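Nucleocapsid protein (Schmallenberg virus, PDB 4JNG) encapsidates the viral genomic RNA as a homotetramer-forming nucleoprotein, shielding it from nucleases and yielding the helical nucleocapsid that serves as template for transcription and replication. Local coordinates at residues Arg41-Asn46 with Gly98-Trp103; Leu35-Ala40 with Leu115-Ala120; Val69-Val74 with His94-Tyr99. All coordinates share one frame; numbering follows the deposited sequence.

Contact 1 (Arg41-Asn46 with Gly98-Trp103); sequences RVFFLN and GYLARW. With nucleotides of chain A.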
# COMPACT_ATOMS: atom_id res chain seq x y z
N ARG B 41 14.29 27.22 13.41
CA ARG B 41 12.83 27.22 13.51
C ARG B 41 12.19 26.72 12.22
O ARG B 41 11.22 25.97 12.25
CB ARG B 41 12.31 28.63 13.81
CG ARG B 41 10.81 28.77 13.58
CD ARG B 41 10.30 30.19 13.72
NE ARG B 41 8.89 30.21 13.38
CZ ARG B 41 7.90 29.83 14.19
NH1 ARG B 41 8.14 29.43 15.43
NH2 ARG B 41 6.66 29.87 13.74
N VAL B 42 12.70 27.20 11.10
CA VAL B 42 12.18 26.83 9.80
C VAL B 42 12.52 25.37 9.49
O VAL B 42 11.66 24.61 9.04
CB VAL B 42 12.72 27.74 8.69
CG1 VAL B 42 12.27 27.25 7.32
CG2 VAL B 42 12.25 29.18 8.89
N PHE B 43 13.76 24.97 9.76
CA PHE B 43 14.13 23.57 9.54
C PHE B 43 13.13 22.62 10.19
O PHE B 43 12.55 21.78 9.50
CB PHE B 43 15.53 23.24 10.04
CG PHE B 43 15.88 21.79 9.86
CD1 PHE B 43 16.33 21.33 8.63
CD2 PHE B 43 15.71 20.89 10.89
CE1 PHE B 43 16.62 19.99 8.45
CE2 PHE B 43 16.00 19.55 10.71
CZ PHE B 43 16.46 19.10 9.49
N PHE B 44 12.91 22.78 11.49
CA PHE B 44 12.15 21.77 12.25
C PHE B 44 10.65 21.75 11.97
O PHE B 44 10.01 20.74 12.21
CB PHE B 44 12.41 21.89 13.76
CG PHE B 44 13.76 21.40 14.17
CD1 PHE B 44 14.05 20.04 14.13
CD2 PHE B 44 14.74 22.29 14.60
CE1 PHE B 44 15.30 19.58 14.50
CE2 PHE B 44 15.99 21.82 14.97
CZ PHE B 44 16.27 20.47 14.91
N LEU B 45 10.09 22.85 11.47
CA LEU B 45 8.69 22.80 11.03
C LEU B 45 8.53 22.26 9.60
O LEU B 45 7.45 21.78 9.25
CB LEU B 45 8.03 24.17 11.17
CG LEU B 45 7.88 24.60 12.63
CD1 LEU B 45 7.69 26.11 12.73
CD2 LEU B 45 6.74 23.86 13.31
N ASN B 46 9.58 22.33 8.79
CA ASN B 46 9.52 21.90 7.39
C ASN B 46 10.30 20.62 7.11
O ASN B 46 10.61 20.31 5.96
CB ASN B 46 10.02 23.02 6.49
CG ASN B 46 9.08 24.20 6.47
OD1 ASN B 46 9.20 25.12 7.27
ND2 ASN B 46 8.14 24.19 5.54
N GLY B 98 19.92 16.36 13.80
CA GLY B 98 20.66 16.09 15.03
C GLY B 98 21.70 17.17 15.31
O GLY B 98 21.83 17.65 16.44
N TYR B 99 22.44 17.56 14.28
CA TYR B 99 23.44 18.62 14.45
C TYR B 99 22.78 19.92 14.93
O TYR B 99 23.24 20.50 15.90
CB TYR B 99 24.24 18.87 13.18
CG TYR B 99 25.09 17.70 12.70
CD1 TYR B 99 25.45 16.65 13.56
CD2 TYR B 99 25.56 17.66 11.40
CE1 TYR B 99 26.24 15.60 13.11
CE2 TYR B 99 26.35 16.61 10.95
CZ TYR B 99 26.68 15.59 11.81
OH TYR B 99 27.47 14.57 11.34
N LEU B 100 21.68 20.32 14.29
CA LEU B 100 20.98 21.58 14.63
C LEU B 100 20.41 21.56 16.05
O LEU B 100 20.51 22.55 16.77
CB LEU B 100 19.88 21.92 13.63
CG LEU B 100 20.28 22.47 12.26
CD1 LEU B 100 19.07 22.51 11.34
CD2 LEU B 100 20.92 23.86 12.34
N ALA B 101 19.83 20.43 16.44
CA ALA B 101 19.37 20.24 17.82
C ALA B 101 20.53 20.39 18.81
O ALA B 101 20.39 21.06 19.83
CB ALA B 101 18.72 18.87 17.99
N ARG B 102 21.66 19.77 18.49
CA ARG B 102 22.85 19.86 19.30
C ARG B 102 23.39 21.30 19.35
O ARG B 102 23.87 21.74 20.39
CB ARG B 102 23.92 18.91 18.75
CG ARG B 102 25.32 19.10 19.31
CD ARG B 102 25.45 18.63 20.74
NE ARG B 102 26.53 17.66 20.82
CZ ARG B 102 27.83 17.96 20.92
NH1 ARG B 102 28.26 19.22 20.99
NH2 ARG B 102 28.70 16.98 20.96
N TRP B 103 23.32 22.00 18.23
CA TRP B 103 23.75 23.40 18.18
C TRP B 103 22.89 24.25 19.11
O TRP B 103 23.42 25.06 19.86
CB TRP B 103 23.73 23.93 16.75
CG TRP B 103 23.99 25.40 16.66
CD1 TRP B 103 25.19 26.03 16.76
CD2 TRP B 103 23.02 26.43 16.48
NE1 TRP B 103 25.04 27.39 16.64
CE2 TRP B 103 23.71 27.66 16.47
CE3 TRP B 103 21.63 26.43 16.32
CZ2 TRP B 103 23.06 28.88 16.31
CZ3 TRP B 103 20.98 27.64 16.16
CH2 TRP B 103 21.69 28.86 16.16
P U A 30 1.51 18.49 13.76
OP1 U A 30 0.47 17.44 13.76
OP2 U A 30 1.53 19.51 12.68
O5' U A 30 1.45 19.23 15.17
C5' U A 30 2.67 19.57 15.83
C4' U A 30 2.46 20.55 16.96
O4' U A 30 3.60 21.46 16.99
C3' U A 30 1.23 21.44 16.90
O3' U A 30 0.12 20.86 17.59
C2' U A 30 1.70 22.69 17.64
O2' U A 30 1.66 22.57 19.04
C1' U A 30 3.15 22.79 17.16
N1 U A 30 3.31 23.51 15.89
C2 U A 30 3.47 24.88 15.95
O2 U A 30 3.50 25.50 17.00
N3 U A 30 3.61 25.49 14.73
C4 U A 30 3.60 24.90 13.49
O4 U A 30 3.73 25.60 12.48
C5 U A 30 3.41 23.48 13.51
C6 U A 30 3.28 22.85 14.68
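Phe43 and Leu100 mark the nearest backbone approach of two helical segments, 41-45 and 98-103, whose axes pass 11.0 Å apart at 137°, about midway between perpendicular and antiparallel. Two phenylalanines of the first segment bridge that wide spacing. Leu100 lays its CD1 methyl over one face of the Phe43 ring as a CH-pi contact, 3.9 Å from the centroid but displaced toward the CG end, so that Leu100 CD1 and Phe43 CG are 3.6 Å apart. Phe43 holds CG anti to its own N (chi1 178°), whereas Phe44 has CG anti to the carbonyl carbon (chi1 -73°); with these torsions Phe43 CD2 stands over the centre of the Phe44 ring. Phe44 then points its CZ edge at the other helix, 3.9 Å from Ala101 N and 4.2 Å from Ala101 CB. On the RNA side of the same helix, Leu45 CD2 lies 3.3 Å from C4 of the base of U30 of RNA chain A. The buried contact belongs to the helical core: Phe27 of helix 20-31 packs on Leu100, while Phe66 of strand 61-66 meets the Phe43 ring edge-to-face.

Contact 2 (Leu35-Ala40 with Leu115-Ala120); sequences LNFGVA and LAEASA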
# COMPACT_ATOMS: atom_id res chain seq x y z
N LEU B 35 24.13 30.24 11.21
CA LEU B 35 22.99 29.72 11.96
C LEU B 35 22.41 30.74 12.92
O LEU B 35 23.13 31.53 13.53
CB LEU B 35 23.38 28.47 12.73
CG LEU B 35 23.78 27.29 11.87
CD1 LEU B 35 24.36 26.21 12.76
CD2 LEU B 35 22.60 26.77 11.06
N ASN B 36 21.09 30.73 13.04
CA ASN B 36 20.38 31.43 14.10
C ASN B 36 19.10 30.65 14.38
O ASN B 36 18.77 29.74 13.64
CB ASN B 36 20.07 32.88 13.70
CG ASN B 36 19.25 32.98 12.44
OD1 ASN B 36 18.06 32.66 12.43
ND2 ASN B 36 19.88 33.44 11.37
N PHE B 37 18.38 31.04 15.42
CA PHE B 37 17.18 30.31 15.83
C PHE B 37 16.04 30.37 14.82
O PHE B 37 15.17 29.49 14.82
CB PHE B 37 16.69 30.79 17.20
CG PHE B 37 17.65 30.53 18.33
CD1 PHE B 37 18.66 29.59 18.23
CD2 PHE B 37 17.51 31.22 19.53
CE1 PHE B 37 19.52 29.36 19.29
CE2 PHE B 37 18.37 30.99 20.58
CZ PHE B 37 19.38 30.06 20.47
N GLY B 38 16.01 31.39 13.97
CA GLY B 38 15.02 31.47 12.89
C GLY B 38 15.27 30.39 11.85
O GLY B 38 14.34 29.78 11.32
N VAL B 39 16.54 30.17 11.55
CA VAL B 39 16.92 29.15 10.58
C VAL B 39 16.55 27.77 11.11
O VAL B 39 16.01 26.95 10.37
CB VAL B 39 18.43 29.23 10.24
CG1 VAL B 39 18.85 28.06 9.37
CG2 VAL B 39 18.74 30.54 9.55
N ALA B 40 16.83 27.51 12.39
CA ALA B 40 16.47 26.22 12.99
C ALA B 40 14.95 26.10 13.14
O ALA B 40 14.40 25.02 13.01
CB ALA B 40 17.16 26.03 14.33
N LEU B 115 18.53 30.58 25.99
CA LEU B 115 17.45 29.67 26.29
C LEU B 115 16.09 30.35 26.10
O LEU B 115 15.21 29.81 25.42
CB LEU B 115 17.57 29.11 27.70
CG LEU B 115 16.50 28.10 28.12
CD1 LEU B 115 16.31 27.05 27.03
CD2 LEU B 115 16.86 27.44 29.44
N ALA B 116 15.92 31.54 26.68
CA ALA B 116 14.66 32.27 26.60
C ALA B 116 14.22 32.55 25.16
O ALA B 116 13.05 32.39 24.82
CB ALA B 116 14.73 33.57 27.40
N GLU B 117 15.16 32.95 24.30
CA GLU B 117 14.80 33.20 22.89
C GLU B 117 14.56 31.90 22.11
O GLU B 117 13.60 31.82 21.33
CB GLU B 117 15.80 34.12 22.16
CG GLU B 117 17.28 33.88 22.40
CD GLU B 117 18.16 34.91 21.70
OE1 GLU B 117 19.40 34.83 21.83
OE2 GLU B 117 17.62 35.81 21.04
N ALA B 118 15.39 30.87 22.31
CA ALA B 118 15.13 29.58 21.67
C ALA B 118 13.73 29.12 22.01
O ALA B 118 12.97 28.73 21.14
CB ALA B 118 16.14 28.53 22.10
N SER B 119 13.37 29.23 23.29
CA SER B 119 12.06 28.80 23.78
C SER B 119 10.89 29.54 23.14
O SER B 119 9.80 28.99 23.02
CB SER B 119 12.00 28.89 25.31
OG SER B 119 11.89 30.24 25.76
N ALA B 120 11.11 30.79 22.72
CA ALA B 120 10.06 31.59 22.10
C ALA B 120 9.97 31.44 20.58
O ALA B 120 8.92 31.69 20.01
CB ALA B 120 10.23 33.06 22.48
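Phe37, in the first turn of helix 37-45, packs against Glu117 and Ala118 of helix 112-121, and the turn that carries it opens with an N-cap at Asn36. The tight part is centred on one face of the Phe37 ring and the backbone of Ala118. Ala118 sets its CB over the face, 4.0 Å from the centroid and offset toward the rim, a CH-pi contact. The helix backbone comes closer still, with Ala118 N 3.4 Å from Phe37 CE2. A chi1 of -64° places CG of Phe37 beside its own N and sends the ring toward helix 112-121. Where the two backbones come nearest, at Phe37 and Ala118, their CA atoms are 6.2 Å apart, consistent with the small side chain of Ala118. Thr107 of helix 93-110 and Ile122 also touch Phe37, while Cys108 and Trp134 pack on Ala118, making this the buried half.

The looser half is Glu117, which is partly exposed. Its CG makes the close contact, meeting the ring edge near the ring plane, 3.6 Å from Phe37 CE2; from there the extended chain crosses the phenylalanine side chain at about a right angle, leaving the carboxylate plane 84° from that of the ring. Separately, OE1 forms a long, weak ion pair with Lys114 of its own helix. Asn36 is exposed, and its work lies within its own segment, where the carboxamide oxygen caps the helix start. Val39 N donates to Asn36 OD1 over 3.0 Å from above the carbonyl plane, and Gly38 N adds a weak second bond to the same oxygen.

Contact 3 (Val69-Val74 with His94-Tyr99); sequences VKFTVV and HRMSGY. With nucleotides of chain A.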
# COMPACT_ATOMS: atom_id res chain seq x y z
N VAL B 69 19.29 30.20 4.59
CA VAL B 69 20.59 29.53 4.60
C VAL B 69 20.51 28.26 3.75
O VAL B 69 19.63 27.42 3.99
CB VAL B 69 21.03 29.17 6.03
CG1 VAL B 69 22.37 28.44 6.00
CG2 VAL B 69 21.14 30.44 6.87
N LYS B 70 21.43 28.12 2.79
CA LYS B 70 21.45 26.99 1.85
C LYS B 70 22.38 25.85 2.29
O LYS B 70 23.57 26.07 2.50
CB LYS B 70 21.91 27.45 0.46
CG LYS B 70 21.85 26.31 -0.57
CD LYS B 70 22.55 26.65 -1.87
CE LYS B 70 21.57 26.99 -2.98
NZ LYS B 70 22.20 27.82 -4.03
N PHE B 71 21.83 24.64 2.36
CA PHE B 71 22.56 23.45 2.79
C PHE B 71 22.63 22.43 1.66
O PHE B 71 21.64 22.17 0.99
CB PHE B 71 21.84 22.79 3.96
CG PHE B 71 21.75 23.65 5.18
CD1 PHE B 71 20.74 24.59 5.30
CD2 PHE B 71 22.66 23.51 6.21
CE1 PHE B 71 20.65 25.40 6.42
CE2 PHE B 71 22.59 24.31 7.34
CZ PHE B 71 21.58 25.25 7.44
N THR B 72 23.81 21.83 1.47
CA THR B 72 23.95 20.71 0.55
C THR B 72 23.65 19.42 1.31
O THR B 72 24.36 19.08 2.26
CB THR B 72 25.35 20.66 -0.08
OG1 THR B 72 25.50 21.79 -0.94
CG2 THR B 72 25.52 19.39 -0.92
N VAL B 73 22.61 18.73 0.87
CA VAL B 73 22.08 17.57 1.56
C VAL B 73 22.24 16.32 0.68
O VAL B 73 21.94 16.35 -0.52
CB VAL B 73 20.59 17.80 1.90
CG1 VAL B 73 20.01 16.64 2.70
CG2 VAL B 73 20.40 19.12 2.66
N VAL B 74 22.73 15.22 1.26
CA VAL B 74 22.74 13.92 0.60
C VAL B 74 21.34 13.30 0.67
O VAL B 74 20.77 13.17 1.75
CB VAL B 74 23.80 12.98 1.21
CG1 VAL B 74 23.68 11.56 0.67
CG2 VAL B 74 25.18 13.52 0.92
N HIS B 94 18.48 13.68 8.23
CA HIS B 94 18.52 13.11 9.55
C HIS B 94 19.70 13.64 10.35
O HIS B 94 19.55 14.02 11.50
CB HIS B 94 18.59 11.58 9.49
CG HIS B 94 18.29 10.92 10.79
ND1 HIS B 94 19.28 10.45 11.62
CD2 HIS B 94 17.12 10.68 11.42
CE1 HIS B 94 18.73 9.93 12.70
NE2 HIS B 94 17.42 10.06 12.60
N ARG B 95 20.88 13.66 9.73
CA ARG B 95 22.08 14.12 10.42
C ARG B 95 21.96 15.61 10.77
O ARG B 95 22.28 16.02 11.89
CB ARG B 95 23.32 13.86 9.57
CG ARG B 95 23.71 12.38 9.47
CD ARG B 95 25.04 12.23 8.74
NE ARG B 95 25.42 10.84 8.54
CZ ARG B 95 26.50 10.42 7.90
NH1 ARG B 95 27.36 11.29 7.35
NH2 ARG B 95 26.74 9.12 7.80
N MET B 96 21.48 16.38 9.80
CA MET B 96 21.32 17.83 9.91
C MET B 96 20.43 18.19 11.10
O MET B 96 20.76 19.07 11.89
CB MET B 96 20.69 18.31 8.60
CG MET B 96 20.54 19.80 8.48
SD MET B 96 19.90 20.19 6.84
CE MET B 96 19.63 21.93 7.14
N SER B 97 19.32 17.46 11.23
CA SER B 97 18.41 17.60 12.35
C SER B 97 19.08 17.39 13.70
O SER B 97 18.84 18.14 14.64
CB SER B 97 17.25 16.62 12.19
OG SER B 97 16.36 16.69 13.28
N GLY B 98 19.92 16.36 13.80
CA GLY B 98 20.66 16.09 15.03
C GLY B 98 21.70 17.17 15.31
O GLY B 98 21.83 17.65 16.44
N TYR B 99 22.44 17.56 14.28
CA TYR B 99 23.44 18.62 14.45
C TYR B 99 22.78 19.92 14.93
O TYR B 99 23.24 20.50 15.90
CB TYR B 99 24.24 18.87 13.18
CG TYR B 99 25.09 17.70 12.70
CD1 TYR B 99 25.45 16.65 13.56
CD2 TYR B 99 25.56 17.66 11.40
CE1 TYR B 99 26.24 15.60 13.11
CE2 TYR B 99 26.35 16.61 10.95
CZ TYR B 99 26.68 15.59 11.81
OH TYR B 99 27.47 14.57 11.34
P U A 24 23.45 7.40 9.27
OP1 U A 24 23.46 8.91 9.32
OP2 U A 24 22.86 6.64 10.39
O5' U A 24 22.71 6.95 7.94
C5' U A 24 23.17 7.34 6.64
C4' U A 24 22.39 6.58 5.59
O4' U A 24 22.82 5.19 5.56
C3' U A 24 20.89 6.50 5.80
O3' U A 24 20.23 7.67 5.35
C2' U A 24 20.53 5.28 4.97
O2' U A 24 20.49 5.49 3.57
C1' U A 24 21.71 4.36 5.28
N1 U A 24 21.49 3.47 6.43
C2 U A 24 20.73 2.33 6.22
O2 U A 24 20.24 2.06 5.14
N3 U A 24 20.56 1.54 7.33
C4 U A 24 21.06 1.76 8.60
O4 U A 24 20.83 0.95 9.49
C5 U A 24 21.83 2.96 8.73
C6 U A 24 22.01 3.75 7.67
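A two-stranded antiparallel hairpin, 61-66 with 69-74, packs here on helix 93-110, the helix that carries the RNA-binding residue Arg95. The link between strand and helix is a Met-aromatic contact. Met96 leaves the helix with CG anti to its N (chi1 -176°) and stays extended, which drives its terminal methyl onto Phe71. CE sits over the centre of the ring, 3.3 Å from the centroid and only 12° off the normal, while SD lies obliquely at 4.6 Å from the same centroid. The methyl therefore makes the close contact, with the sulfur set farther back. Phe71 and Met96 cross at about a right angle. Val73, two residues on along the strand, adds a lighter touch, its CG2 standing 4.3 Å from Met96 SD. Phe66 and Phe43 also pack on Met96, while Tyr31 meets the Phe71 ring.

Next in sequence to this buried methionine, Arg95 takes a different course. Extended from CG to NE, it directs NE at OP1 of U24 of RNA chain A over 2.9 Å, and at 168° the bond is nearly straight. The phosphorus lies at the guanidinium edge, in its plane. NH1 is bound by the carbonyls of Pro87 and Ala90, NH2 by a second RNA phosphate, and Phe18 makes a cation-pi contact; together these fix the group's rotation. This is an RNA-binding site built on an arginine whose guanidinium is braced by main-chain carbonyls and bonded to phosphates, as befits a sequence-independent contact to the RNA backbone.

Overall arrangement
Contacts 1 and 3 have centres 9 Å apart and share Gly98 and Tyr99 on helix 93-110; contacts 1 and 2 are 10 Å apart and share helix 37-45. Contacts 2 and 3 are the most separated, at 17 Å, yet Val39 and Val69 still touch. Along the chain, contact 2 closes the longest loop, with the other two nested inside it, and contacts 1 and 3 end on the same part of helix 93-110. Helix 112-121 follows that helix directly. Together the three pack helix 37-45, the hairpin and the two successive helices against one another, with contacts 1 and 3 in the interior and contact 2 farther out; RNA is held by Arg95 in contact 3 and touched by Leu45 in contact 1.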